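Local coordinates for antitoxin HipB (Escherichia coli, PDB 4Z5H), which neutralises the toxin HipA and, as a homodimer, binds operator DNA to repress transcription of the hipBA operon, at residues A[13-18]-A[56-61]. The protein carries 1 engineered substitution. Sequence-based numbering, arbitrary orientation.
Sequences NAMKLV and FKILQS
Met15 reaches across from helix 8-21 to Ile58 and Leu59 of helix 52-61, joining the first and last helices of the Cro/C1-type helix-turn-helix domain of HipB. The meeting is narrow: the two segments bury 118 Å² between them, and the closest pair of CA atoms, those of Met15 and Leu59, is 7.8 Å apart. Met15 alone reaches out from 13-18, and Ile58 and Leu59 come to meet it. Met15 is extended through its second torsion (168°) and then bends at the sulfur (chi3 74°), which carries the terminal methyl CE into the notch between two successive residues of the opposite helix.

Along 56-61, Phe56 points away from this interface and packs on Met66 of strand 64-70 and on Tyr6 of the second subunit. Ile58 is the first residue to touch. Its branch CG2, set anti to the backbone N, lies 3.7 Å from Met15 CE. Beyond the pair, Met15 and Ile58 both rest on Phe43, which ties the contact to helix 37-45, part of the DNA-binding helix-turn-helix motif.

Leu59 follows on the other flank of the methyl. Its CB leaves the helix at an angle to Met15, yet the branch CD2 swings in to 3.8 Å from Met15 CE, and the two side chains run nearly perpendicular to each other. Leu68 of the second subunit packs against both Met15 and Leu59, extending this apolar cluster into the dimer interface.

Ser61, buried in the last turn of helix 52-61, turns its polar group back onto its own helix: Ser61 OG donates to Ile58 O at 2.7 Å, on a lone pair in the carbonyl plane.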
loop_
_atom_site.group_PDB
_atom_site.type_symbol
_atom_site.label_atom_id
_atom_site.label_comp_id
_atom_site.label_asym_id
_atom_site.label_seq_id
_atom_site.Cartn_x
_atom_site.Cartn_y
_atom_site.Cartn_z
ATOM N N ASN A 13 -10.495 -0.326 5.324
ATOM C CA ASN A 13 -11.535 -1.082 5.974
ATOM C C ASN A 13 -10.971 -2.374 6.556
ATOM O O ASN A 13 -11.272 -2.703 7.670
ATOM C CB ASN A 13 -12.670 -1.416 5.002
ATOM C CG ASN A 13 -13.499 -0.203 4.611
ATOM O OD1 ASN A 13 -13.313 0.857 5.127
ATOM N ND2 ASN A 13 -14.392 -0.376 3.694
ATOM N N ALA A 14 -10.132 -3.073 5.801
ATOM C CA ALA A 14 -9.495 -4.285 6.288
ATOM C C ALA A 14 -8.565 -4.063 7.491
ATOM O O ALA A 14 -8.558 -4.820 8.422
ATOM C CB ALA A 14 -8.729 -4.964 5.176
ATOM N N MET A 15 -7.769 -3.018 7.430
ATOM C CA MET A 15 -6.888 -2.670 8.517
ATOM C C MET A 15 -7.583 -2.218 9.804
ATOM O O MET A 15 -7.138 -2.538 10.868
ATOM C CB MET A 15 -5.810 -1.719 8.066
ATOM C CG MET A 15 -4.842 -2.412 7.136
ATOM S SD MET A 15 -3.745 -1.317 6.285
ATOM C CE MET A 15 -2.640 -0.893 7.598
ATOM N N LYS A 16 -8.662 -1.464 9.657
ATOM C CA LYS A 16 -9.485 -1.047 10.782
ATOM C C LYS A 16 -10.087 -2.279 11.454
ATOM O O LYS A 16 -10.134 -2.373 12.650
ATOM C CB LYS A 16 -10.584 -0.103 10.331
ATOM C CG LYS A 16 -11.501 0.379 11.441
ATOM C CD LYS A 16 -12.540 1.354 10.929
ATOM C CE LYS A 16 -13.533 1.777 12.000
ATOM N NZ LYS A 16 -14.390 2.884 11.544
ATOM N N LEU A 17 -10.526 -3.228 10.642
ATOM C CA LEU A 17 -11.117 -4.441 11.154
ATOM C C LEU A 17 -10.114 -5.207 12.002
ATOM O O LEU A 17 -10.447 -5.658 13.064
ATOM C CB LEU A 17 -11.642 -5.301 10.016
ATOM C CG LEU A 17 -12.380 -6.588 10.386
ATOM C CD1 LEU A 17 -13.537 -6.323 11.333
ATOM C CD2 LEU A 17 -12.868 -7.303 9.137
ATOM N N VAL A 18 -8.874 -5.288 11.541
ATOM C CA VAL A 18 -7.833 -5.924 12.308
ATOM C C VAL A 18 -7.604 -5.185 13.625
ATOM O O VAL A 18 -7.454 -5.811 14.658
ATOM C CB VAL A 18 -6.505 -6.047 11.522
ATOM C CG1 VAL A 18 -5.410 -6.560 12.425
ATOM C CG2 VAL A 18 -6.663 -6.952 10.312
ATOM N N PHE A 56 2.656 1.842 5.762
ATOM C CA PHE A 56 3.583 0.850 6.277
ATOM C C PHE A 56 3.786 0.896 7.792
ATOM O O PHE A 56 3.919 -0.109 8.413
ATOM C CB PHE A 56 4.889 0.782 5.485
ATOM C CG PHE A 56 4.762 0.016 4.204
ATOM C CD1 PHE A 56 4.777 -1.364 4.199
ATOM C CD2 PHE A 56 4.571 0.674 3.010
ATOM C CE1 PHE A 56 4.626 -2.068 3.027
ATOM C CE2 PHE A 56 4.424 -0.023 1.829
ATOM C CZ PHE A 56 4.442 -1.392 1.835
ATOM N N LYS A 57 3.790 2.087 8.353
ATOM C CA LYS A 57 3.922 2.260 9.780
ATOM C C LYS A 57 2.739 1.652 10.537
ATOM O O LYS A 57 2.922 0.946 11.489
ATOM C CB LYS A 57 4.096 3.729 10.121
ATOM C CG LYS A 57 5.468 4.255 9.763
ATOM C CD LYS A 57 5.653 5.695 10.167
ATOM C CE LYS A 57 7.084 6.131 9.940
ATOM N NZ LYS A 57 7.216 7.566 10.200
ATOM N N ILE A 58 1.537 1.930 10.054
ATOM C CA ILE A 58 0.319 1.374 10.616
ATOM C C ILE A 58 0.311 -0.150 10.483
ATOM O O ILE A 58 -0.009 -0.840 11.414
ATOM C CB ILE A 58 -0.954 2.021 10.032
ATOM C CG1 ILE A 58 -1.011 3.497 10.413
ATOM C CG2 ILE A 58 -2.193 1.340 10.565
ATOM C CD1 ILE A 58 -2.033 4.311 9.674
ATOM N N LEU A 59 0.766 -0.652 9.346
ATOM C CA LEU A 59 0.830 -2.072 9.126
ATOM C C LEU A 59 1.711 -2.710 10.187
ATOM O O LEU A 59 1.328 -3.688 10.764
ATOM C CB LEU A 59 1.483 -2.357 7.786
ATOM C CG LEU A 59 0.801 -2.893 6.554
ATOM C CD1 LEU A 59 1.823 -3.441 5.581
ATOM C CD2 LEU A 59 -0.356 -3.841 6.778
ATOM N N GLN A 60 2.854 -2.100 10.468
ATOM C CA GLN A 60 3.754 -2.579 11.497
ATOM C C GLN A 60 3.087 -2.582 12.880
ATOM O O GLN A 60 3.183 -3.551 13.593
ATOM C CB GLN A 60 5.024 -1.737 11.558
ATOM C CG GLN A 60 6.059 -2.304 12.507
ATOM C CD GLN A 60 7.015 -1.280 13.088
ATOM O OE1 GLN A 60 6.858 -0.086 12.909
ATOM N NE2 GLN A 60 8.030 -1.761 13.764
ATOM N N SER A 61 2.356 -1.525 13.182
ATOM C CA SER A 61 1.667 -1.396 14.454
ATOM C C SER A 61 0.652 -2.520 14.646
ATOM O O SER A 61 0.440 -2.943 15.744
ATOM C CB SER A 61 1.007 -0.025 14.627
ATOM O OG SER A 61 -0.209 0.061 13.973
#